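Local atomic coordinates of cell wall surface anchor family protein (PDB entry 4OQ1), a protein that probably anchors the pneumococcal pilus to the cell wall as an ancillary pilin that contains CnaB-type, prealbumin-like domains. Residues V310-W321 against P335-D343; L213-E222 against L234-D242. The protein carries 3 engineered substitutions. All blocks are in the same frame, centred on the assembly; numbering follows the deposited sequence.

Contact 1 of 2, residues V310-W321 against P335-D343; sequences VEGLEYGTYYLW and PVSFTIGKD
A tyrosine corner at the start of strand 316-321 sets CB of Y318 over one face of F338 in the antiparallel strand 336-340. The Y318 hydroxyl donates a hydrogen bond to the backbone O of E314, with OH and O only 2.6 Å apart; the carbonyl oxygen meets the ring at its edge and in plane, which fixes the rotation of the phenol, while CD1 of L313 sits over the centre of one face. F338 holds CG between its backbone N and carbonyl carbon (chi1 62°), a turn that leans the ring across toward the neighbouring strand and brings one face under CB of Y318, 3.5 Å from CZ of F338. The two aromatic planes are only 29° apart but slid past each other, so this is a CH-pi contact more than a stack. CD2 of L320 reaches CE2 of F338 at 3.9 Å, and the V310 side chain points back against that of F338, its CG2 near CE1. With F262 edge-to-face against F338, these groups form part of the hydrophobic interior of a CnaB-type domain, on the sheet face bearing Y318, L320 and F338. Paired backbone bonds at G316-I340, Y318-F338 and L320-V336 hold the strands together. At the end of the strand pair, CA of G341 stands over the centre of the Y315 ring, 3.7 Å from its centroid and 2° off the normal. On the sheet face bearing T317, Y319, S337 and T339, hydroxyls meet: OG1 of T317 and OG1 of T339 share a hydrogen bond of 3.2 Å, and a water bridges Y319 OH (2.8 Å) and S337 OG (3.0 Å), while the Y319 ring packs edge-to-face with Y288.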
loop_
_atom_site.group_PDB
_atom_site.type_symbol
_atom_site.label_atom_id
_atom_site.label_comp_id
_atom_site.label_asym_id
_atom_site.label_seq_id
_atom_site.Cartn_x
_atom_site.Cartn_y
_atom_site.Cartn_z
ATOM N N VAL A 310 35.707 7.826 -4.267
ATOM C CA VAL A 310 34.232 7.654 -4.287
ATOM C C VAL A 310 33.637 8.987 -4.802
ATOM O O VAL A 310 34.046 10.083 -4.400
ATOM C CB VAL A 310 33.651 7.317 -2.898
ATOM C CG1 VAL A 310 34.388 6.155 -2.300
ATOM C CG2 VAL A 310 33.760 8.508 -1.944
ATOM N N GLU A 311 32.734 8.856 -5.747
ATOM C CA GLU A 311 32.174 10.024 -6.378
ATOM C C GLU A 311 30.629 9.991 -6.374
ATOM O O GLU A 311 30.003 8.922 -6.413
ATOM C CB GLU A 311 32.730 10.122 -7.810
ATOM C CG GLU A 311 32.076 11.242 -8.632
ATOM C CD GLU A 311 32.756 11.509 -9.981
ATOM O OE1 GLU A 311 33.617 10.687 -10.390
ATOM O OE2 GLU A 311 32.426 12.548 -10.631
ATOM N N GLY A 312 30.038 11.173 -6.391
ATOM C CA GLY A 312 28.579 11.306 -6.331
ATOM C C GLY A 312 28.232 10.932 -4.903
ATOM O O GLY A 312 28.961 11.213 -3.981
ATOM N N LEU A 313 27.169 10.275 -4.628
ATOM C CA LEU A 313 27.109 9.959 -3.187
ATOM C C LEU A 313 26.685 11.142 -2.239
ATOM O O LEU A 313 27.315 12.194 -2.049
ATOM C CB LEU A 313 28.433 9.281 -2.790
ATOM C CG LEU A 313 28.619 8.747 -1.408
ATOM C CD1 LEU A 313 29.623 7.597 -1.395
ATOM C CD2 LEU A 313 29.095 9.919 -0.626
ATOM N N GLU A 314 25.547 10.931 -1.636
ATOM C CA GLU A 314 24.886 11.950 -0.905
ATOM C C GLU A 314 25.667 12.344 0.302
ATOM O O GLU A 314 26.392 11.533 0.881
ATOM C CB GLU A 314 23.513 11.411 -0.525
ATOM C CG GLU A 314 22.523 11.493 -1.699
ATOM C CD GLU A 314 22.745 10.571 -2.921
ATOM O OE1 GLU A 314 23.484 9.565 -2.829
ATOM O OE2 GLU A 314 22.165 10.863 -4.017
ATOM N N TYR A 315 25.584 13.604 0.629
ATOM C CA TYR A 315 26.010 14.080 1.889
ATOM C C TYR A 315 25.651 13.140 3.031
ATOM O O TYR A 315 24.497 12.755 3.200
ATOM C CB TYR A 315 25.424 15.436 2.184
ATOM C CG TYR A 315 26.132 16.607 1.415
ATOM C CD1 TYR A 315 27.036 16.388 0.381
ATOM C CD2 TYR A 315 25.886 17.923 1.779
ATOM C CE1 TYR A 315 27.649 17.475 -0.277
ATOM C CE2 TYR A 315 26.481 18.986 1.138
ATOM C CZ TYR A 315 27.355 18.768 0.123
ATOM O OH TYR A 315 27.904 19.874 -0.482
ATOM N N GLY A 316 26.624 12.911 3.904
ATOM C CA GLY A 316 26.428 12.016 5.039
ATOM C C GLY A 316 27.733 11.410 5.469
ATOM O O GLY A 316 28.763 11.797 4.954
ATOM N N THR A 317 27.673 10.461 6.390
ATOM C CA THR A 317 28.842 9.795 6.956
ATOM C C THR A 317 28.936 8.362 6.430
ATOM O O THR A 317 27.904 7.649 6.347
ATOM C CB THR A 317 28.721 9.823 8.458
ATOM O OG1 THR A 317 28.831 11.189 8.856
ATOM C CG2 THR A 317 29.807 8.949 9.146
ATOM N N TYR A 318 30.142 7.971 5.992
ATOM C CA TYR A 318 30.375 6.724 5.443
ATOM C C TYR A 318 31.634 6.065 6.055
ATOM O O TYR A 318 32.342 6.687 6.847
ATOM C CB TYR A 318 30.582 6.841 3.964
ATOM C CG TYR A 318 29.427 7.421 3.211
ATOM C CD1 TYR A 318 28.456 6.625 2.705
ATOM C CD2 TYR A 318 29.303 8.762 3.066
ATOM C CE1 TYR A 318 27.370 7.135 2.066
ATOM C CE2 TYR A 318 28.244 9.317 2.362
ATOM C CZ TYR A 318 27.282 8.489 1.863
ATOM O OH TYR A 318 26.254 8.924 1.130
ATOM N N TYR A 319 31.907 4.853 5.632
ATOM C CA TYR A 319 32.989 3.995 6.155
ATOM C C TYR A 319 33.633 3.137 5.060
ATOM O O TYR A 319 32.931 2.475 4.268
ATOM C CB TYR A 319 32.542 3.106 7.303
ATOM C CG TYR A 319 31.796 3.787 8.416
ATOM C CD1 TYR A 319 32.422 4.232 9.535
ATOM C CD2 TYR A 319 30.409 4.005 8.290
ATOM C CE1 TYR A 319 31.710 4.903 10.503
ATOM C CE2 TYR A 319 29.713 4.690 9.231
ATOM C CZ TYR A 319 30.353 5.089 10.339
ATOM O OH TYR A 319 29.619 5.749 11.243
ATOM N N LEU A 320 34.980 3.093 5.072
ATOM C CA LEU A 320 35.740 2.214 4.241
ATOM C C LEU A 320 35.953 0.960 5.099
ATOM O O LEU A 320 36.737 1.028 6.070
ATOM C CB LEU A 320 37.124 2.757 3.857
ATOM C CG LEU A 320 37.088 4.071 3.000
ATOM C CD1 LEU A 320 38.503 4.499 2.642
ATOM C CD2 LEU A 320 36.362 3.808 1.724
ATOM N N TRP A 321 35.212 -0.080 4.773
ATOM C CA TRP A 321 35.322 -1.395 5.465
ATOM C C TRP A 321 36.389 -2.160 4.749
ATOM O O TRP A 321 36.224 -2.470 3.531
ATOM C CB TRP A 321 33.993 -2.170 5.422
ATOM C CG TRP A 321 34.077 -3.596 5.930
ATOM C CD1 TRP A 321 34.386 -4.685 5.217
ATOM C CD2 TRP A 321 33.870 -4.030 7.260
ATOM N NE1 TRP A 321 34.417 -5.817 6.045
ATOM C CE2 TRP A 321 34.023 -5.425 7.287
ATOM C CE3 TRP A 321 33.493 -3.393 8.420
ATOM C CZ2 TRP A 321 33.920 -6.177 8.479
ATOM C CZ3 TRP A 321 33.345 -4.159 9.587
ATOM C CH2 TRP A 321 33.574 -5.496 9.602
ATOM N N PRO A 335 37.059 0.444 10.596
ATOM C CA PRO A 335 36.877 1.011 9.241
ATOM C C PRO A 335 37.280 2.466 9.293
ATOM O O PRO A 335 37.184 3.120 10.333
ATOM C CB PRO A 335 35.394 0.901 9.029
ATOM C CG PRO A 335 35.072 -0.337 9.757
ATOM C CD PRO A 335 35.802 -0.100 11.083
ATOM N N VAL A 336 37.571 3.020 8.135
ATOM C CA VAL A 336 37.899 4.439 8.060
ATOM C C VAL A 336 36.589 5.284 7.888
ATOM O O VAL A 336 35.907 5.174 6.883
ATOM C CB VAL A 336 38.727 4.723 6.832
ATOM C CG1 VAL A 336 39.051 6.175 6.761
ATOM C CG2 VAL A 336 39.999 3.910 6.864
ATOM N N SER A 337 36.284 6.141 8.851
ATOM C CA SER A 337 35.144 6.998 8.719
ATOM C C SER A 337 35.462 8.239 7.873
ATOM O O SER A 337 36.551 8.815 7.954
ATOM C CB SER A 337 34.719 7.457 10.128
ATOM O OG SER A 337 33.475 8.187 9.978
ATOM N N PHE A 338 34.517 8.637 7.069
ATOM C CA PHE A 338 34.628 9.887 6.313
ATOM C C PHE A 338 33.259 10.459 6.136
ATOM O O PHE A 338 32.279 9.715 6.060
ATOM C CB PHE A 338 35.349 9.732 4.964
ATOM C CG PHE A 338 34.696 8.827 3.976
ATOM C CD1 PHE A 338 34.115 9.340 2.852
ATOM C CD2 PHE A 338 34.709 7.477 4.121
ATOM C CE1 PHE A 338 33.491 8.525 1.968
ATOM C CE2 PHE A 338 34.118 6.650 3.243
ATOM C CZ PHE A 338 33.536 7.161 2.104
ATOM N N THR A 339 33.210 11.790 5.966
ATOM C CA THR A 339 31.956 12.578 5.963
ATOM C C THR A 339 31.993 13.340 4.704
ATOM O O THR A 339 33.011 13.921 4.370
ATOM C CB THR A 339 31.888 13.511 7.187
ATOM O OG1 THR A 339 31.652 12.679 8.306
ATOM C CG2 THR A 339 30.649 14.458 7.093
ATOM N N ILE A 340 30.938 13.229 3.922
ATOM C CA ILE A 340 30.762 14.083 2.732
ATOM C C ILE A 340 29.856 15.281 3.054
ATOM O O ILE A 340 28.771 15.092 3.565
ATOM C CB ILE A 340 30.234 13.229 1.629
ATOM C CG1 ILE A 340 31.175 12.074 1.478
ATOM C CG2 ILE A 340 30.020 14.035 0.355
ATOM C CD1 ILE A 340 31.362 11.652 0.082
ATOM N N GLY A 341 30.280 16.499 2.702
ATOM C CA GLY A 341 29.564 17.697 3.186
ATOM C C GLY A 341 30.009 18.923 2.454
ATOM O O GLY A 341 30.946 18.866 1.672
ATOM N N LYS A 342 29.302 20.022 2.665
ATOM C CA LYS A 342 29.631 21.291 2.009
ATOM C C LYS A 342 30.987 21.867 2.475
ATOM O O LYS A 342 31.671 22.475 1.666
ATOM C CB LYS A 342 28.522 22.320 2.268
ATOM C CG LYS A 342 28.648 23.597 1.451
ATOM C CD LYS A 342 27.408 24.471 1.611
ATOM C CE LYS A 342 27.606 25.860 1.001
ATOM N NZ LYS A 342 28.082 26.870 1.990
ATOM N N ASP A 343 31.363 21.684 3.746
ATOM C CA ASP A 343 32.619 22.265 4.287
ATOM C C ASP A 343 33.858 22.117 3.391
ATOM O O ASP A 343 34.532 21.084 3.423
ATOM C CB ASP A 343 32.930 21.685 5.676
ATOM C CG ASP A 343 32.297 22.491 6.793
ATOM O OD1 ASP A 343 31.849 23.622 6.500
ATOM O OD2 ASP A 343 32.248 22.012 7.952
HETATM O O HOH W 1 31.254 7.861 11.978
#

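Contact 2 of 2, residues L213-E222 against L234-D242; sequences LPLGNYRFKE and LDTDVQLVD
The Y218 ring has V238 O at its edge, near its plane, and CD1 of L240 approaching obliquely, 4.0 Å from Y218 CE1; from its own segment it carries CD1 of L213 over the centre of one face and the carbonyl O of P214 at its edge, in plane. The hydroxyl donates to P214 O at 2.7 Å, coming from above the carbonyl plane, and this bond back to the residue four positions earlier makes a tyrosine corner within the sequence LPLGNY. F220 turns its edge to V238, whose CG1 stands 4.2 Å from F220 CE2.

On the face bearing N217, R219 and K221 the flat groups are charged or amide. Running out with CG anti to the backbone N (chi1 -178°) and bending at its third torsion, R219 lays its guanidinium beside the D237 carboxylate, the planes 23° apart. NE points to D237 OD1 on its syn side, a 2.7 Å salt bridge with the oxygen in the guanidinium plane. NH2 and NH1 are engaged as well, by D176 and S178, so the buried head is gripped through all three nitrogens. K221 curls back until NZ meets the syn lone pair of D235 OD1 at 2.8 Å, and a water accepts a second bond from NZ. D235 OD2 lies 4.2 Å from R219 NE, out of the guanidinium plane, where it probably adds only electrostatic attraction. Q239 NE2 donates to a lone pair of N217 OD1 at 3.1 Å, in the N217 carbonyl plane but tilted from its own amide plane.

Backbone bonds join the strands from G216-L240 to E222-L234. Strand 216-222 pairs on its other edge with strand 167-174, while L213, F220 and V238 pack onto strand 150-157 and T236 onto strand 246-254.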
loop_
_atom_site.group_PDB
_atom_site.type_symbol
_atom_site.label_atom_id
_atom_site.label_comp_id
_atom_site.label_asym_id
_atom_site.label_seq_id
_atom_site.Cartn_x
_atom_site.Cartn_y
_atom_site.Cartn_z
ATOM N N LEU A 213 -10.985 2.863 4.338
ATOM C CA LEU A 213 -10.490 2.585 5.625
ATOM C C LEU A 213 -11.590 2.778 6.703
ATOM O O LEU A 213 -12.293 3.756 6.646
ATOM C CB LEU A 213 -9.339 3.554 5.967
ATOM C CG LEU A 213 -8.027 3.300 5.178
ATOM C CD1 LEU A 213 -7.065 4.427 5.491
ATOM C CD2 LEU A 213 -7.383 1.915 5.400
ATOM N N PRO A 214 -11.701 1.873 7.693
ATOM C CA PRO A 214 -12.583 2.169 8.801
ATOM C C PRO A 214 -12.191 3.473 9.463
ATOM O O PRO A 214 -11.035 3.908 9.350
ATOM C CB PRO A 214 -12.350 1.012 9.782
ATOM C CG PRO A 214 -11.689 -0.060 9.021
ATOM C CD PRO A 214 -11.198 0.490 7.740
ATOM N N LEU A 215 -13.162 4.154 10.079
ATOM C CA LEU A 215 -12.866 5.244 10.977
ATOM C C LEU A 215 -11.806 4.844 12.020
ATOM O O LEU A 215 -11.819 3.751 12.540
ATOM C CB LEU A 215 -14.134 5.731 11.647
ATOM C CG LEU A 215 -15.264 6.208 10.708
ATOM C CD1 LEU A 215 -16.476 6.554 11.547
ATOM C CD2 LEU A 215 -14.839 7.374 9.866
ATOM N N GLY A 216 -10.858 5.752 12.292
ATOM C CA GLY A 216 -9.868 5.479 13.260
ATOM C C GLY A 216 -8.547 6.219 12.996
ATOM O O GLY A 216 -8.484 7.150 12.158
ATOM N N ASN A 217 -7.519 5.743 13.703
ATOM C CA ASN A 217 -6.184 6.358 13.706
ATOM C C ASN A 217 -5.238 5.469 12.921
ATOM O O ASN A 217 -5.255 4.235 13.066
ATOM C CB ASN A 217 -5.660 6.504 15.110
ATOM C CG ASN A 217 -6.459 7.511 15.901
ATOM O OD1 ASN A 217 -6.562 8.645 15.498
ATOM N ND2 ASN A 217 -7.082 7.071 17.000
ATOM N N TYR A 218 -4.495 6.137 12.018
ATOM C CA TYR A 218 -3.589 5.421 11.099
ATOM C C TYR A 218 -2.218 6.127 11.087
ATOM O O TYR A 218 -2.102 7.263 11.477
ATOM C CB TYR A 218 -4.170 5.345 9.637
ATOM C CG TYR A 218 -5.410 4.508 9.579
ATOM C CD1 TYR A 218 -6.654 5.111 9.761
ATOM C CD2 TYR A 218 -5.348 3.132 9.441
ATOM C CE1 TYR A 218 -7.795 4.368 9.762
ATOM C CE2 TYR A 218 -6.495 2.338 9.486
ATOM C CZ TYR A 218 -7.739 2.975 9.620
ATOM O OH TYR A 218 -8.912 2.211 9.586
ATOM N N ARG A 219 -1.244 5.422 10.507
ATOM C CA ARG A 219 0.123 5.920 10.355
ATOM C C ARG A 219 0.680 5.380 9.027
ATOM O O ARG A 219 0.590 4.166 8.755
ATOM C CB ARG A 219 0.838 5.352 11.509
ATOM C CG ARG A 219 2.261 5.684 11.721
ATOM C CD ARG A 219 2.507 5.216 13.172
ATOM N NE ARG A 219 2.014 6.075 14.249
ATOM C CZ ARG A 219 2.042 5.716 15.541
ATOM N NH1 ARG A 219 2.412 4.515 15.892
ATOM N NH2 ARG A 219 1.607 6.499 16.495
ATOM N N PHE A 220 1.215 6.308 8.215
ATOM C CA PHE A 220 1.950 5.957 7.030
ATOM C C PHE A 220 3.474 5.956 7.375
ATOM O O PHE A 220 3.992 6.975 7.820
ATOM C CB PHE A 220 1.664 6.939 5.901
ATOM C CG PHE A 220 0.386 6.758 5.230
ATOM C CD1 PHE A 220 0.315 6.081 4.028
ATOM C CD2 PHE A 220 -0.762 7.421 5.682
ATOM C CE1 PHE A 220 -0.898 5.956 3.358
ATOM C CE2 PHE A 220 -1.965 7.312 4.986
ATOM C CZ PHE A 220 -2.026 6.570 3.841
ATOM N N LYS A 221 4.139 4.797 7.243
ATOM C CA LYS A 221 5.537 4.665 7.541
ATOM C C LYS A 221 6.376 4.601 6.338
ATOM O O LYS A 221 6.124 3.796 5.455
ATOM C CB LYS A 221 5.804 3.399 8.376
ATOM C CG LYS A 221 4.837 3.156 9.486
ATOM C CD LYS A 221 5.189 1.857 10.200
ATOM C CE LYS A 221 6.503 1.875 10.946
ATOM N NZ LYS A 221 6.332 2.772 12.118
ATOM N N GLU A 222 7.382 5.474 6.259
ATOM C CA GLU A 222 8.192 5.586 5.016
ATOM C C GLU A 222 9.303 4.526 4.943
ATOM O O GLU A 222 10.485 4.825 5.137
ATOM C CB GLU A 222 8.784 6.982 4.877
ATOM C CG GLU A 222 9.434 7.202 3.553
ATOM C CD GLU A 222 9.754 8.679 3.265
ATOM O OE1 GLU A 222 9.339 9.551 4.019
ATOM O OE2 GLU A 222 10.508 8.906 2.295
ATOM N N LEU A 234 9.761 9.356 9.908
ATOM C CA LEU A 234 9.364 8.044 9.389
ATOM C C LEU A 234 7.809 7.796 9.303
ATOM O O LEU A 234 7.245 7.261 8.328
ATOM C CB LEU A 234 9.950 6.980 10.280
ATOM C CG LEU A 234 9.923 5.624 9.590
ATOM C CD1 LEU A 234 10.846 5.665 8.421
ATOM C CD2 LEU A 234 10.370 4.517 10.556
ATOM N N ASP A 235 7.152 8.169 10.402
ATOM C CA ASP A 235 5.714 8.021 10.584
ATOM C C ASP A 235 4.973 9.333 10.365
ATOM O O ASP A 235 5.380 10.369 10.891
ATOM C CB ASP A 235 5.499 7.577 12.068
ATOM C CG ASP A 235 5.936 6.225 12.308
ATOM O OD1 ASP A 235 6.011 5.458 11.310
ATOM O OD2 ASP A 235 6.189 5.862 13.488
ATOM N N THR A 236 3.873 9.298 9.599
ATOM C CA THR A 236 2.990 10.445 9.472
ATOM C C THR A 236 1.576 9.926 9.852
ATOM O O THR A 236 1.005 9.031 9.211
ATOM C CB THR A 236 3.026 11.056 8.040
ATOM O OG1 THR A 236 4.344 11.511 7.757
ATOM C CG2 THR A 236 2.091 12.241 7.995
ATOM N N ASP A 237 1.012 10.513 10.891
ATOM C CA ASP A 237 -0.235 10.070 11.490
ATOM C C ASP A 237 -1.399 10.680 10.797
ATOM O O ASP A 237 -1.333 11.785 10.241
ATOM C CB ASP A 237 -0.249 10.456 13.000
ATOM C CG ASP A 237 0.413 9.395 13.869
ATOM O OD1 ASP A 237 1.289 8.582 13.425
ATOM O OD2 ASP A 237 0.032 9.354 15.048
ATOM N N VAL A 238 -2.513 9.982 10.796
ATOM C CA VAL A 238 -3.684 10.560 10.121
ATOM C C VAL A 238 -4.892 9.952 10.840
ATOM O O VAL A 238 -4.807 8.841 11.353
ATOM C CB VAL A 238 -3.713 10.295 8.598
ATOM C CG1 VAL A 238 -3.968 8.889 8.308
ATOM C CG2 VAL A 238 -4.846 11.095 7.980
ATOM N N GLN A 239 -5.935 10.766 11.003
ATOM C CA GLN A 239 -7.144 10.386 11.748
ATOM C C GLN A 239 -8.332 10.570 10.821
ATOM O O GLN A 239 -8.512 11.647 10.185
ATOM C CB GLN A 239 -7.323 11.209 12.999
ATOM C CG GLN A 239 -8.551 10.768 13.848
ATOM C CD GLN A 239 -8.738 11.601 15.131
ATOM O OE1 GLN A 239 -9.130 12.769 15.104
ATOM N NE2 GLN A 239 -8.392 11.006 16.238
ATOM N N LEU A 240 -9.097 9.501 10.701
ATOM C CA LEU A 240 -10.311 9.482 9.846
ATOM C C LEU A 240 -11.492 9.467 10.806
ATOM O O LEU A 240 -11.630 8.527 11.550
ATOM C CB LEU A 240 -10.346 8.285 8.933
ATOM C CG LEU A 240 -9.092 8.255 8.097
ATOM C CD1 LEU A 240 -9.219 7.078 7.165
ATOM C CD2 LEU A 240 -8.985 9.562 7.296
ATOM N N VAL A 241 -12.205 10.604 10.904
ATOM C CA VAL A 241 -13.350 10.686 11.851
ATOM C C VAL A 241 -14.674 10.667 11.072
ATOM O O VAL A 241 -15.724 10.611 11.686
ATOM C CB VAL A 241 -13.330 11.920 12.761
ATOM C CG1 VAL A 241 -12.023 12.029 13.542
ATOM C CG2 VAL A 241 -13.558 13.177 11.946
ATOM N N ASP A 242 -14.643 10.676 9.745
ATOM C CA ASP A 242 -15.862 10.748 8.910
ATOM C C ASP A 242 -15.452 10.553 7.489
ATOM O O ASP A 242 -14.359 10.079 7.268
ATOM C CB ASP A 242 -16.648 12.060 9.080
ATOM C CG ASP A 242 -15.840 13.280 8.797
ATOM O OD1 ASP A 242 -15.009 13.237 7.898
ATOM O OD2 ASP A 242 -16.040 14.303 9.507
HETATM O O HOH W 2 -4.085 10.186 14.275
HETATM O O HOH W 3 5.052 2.730 14.438
#

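Overall arrangement
Contacts 1 and 2 are equivalent strand pairs in two successive prealbumin-like domains, their centres 36 Å apart and their nearest atoms about 13 Å apart, without touching. In each, the first strand is the inner one, bonded on its far edge to another strand of the same sheet (277-284 in contact 1, 167-174 in contact 2), and each has a tyrosine corner whose tyrosine lies two residues into a strand that begins with glycine. Both are partly buried, with one apolar face turned to the domain interior. That of contact 1 is richer in aromatic packing. The opposite faces differ more: hydroxyls and a bridging water in contact 1, salt bridges, with R219 buried, and an amide pair in contact 2.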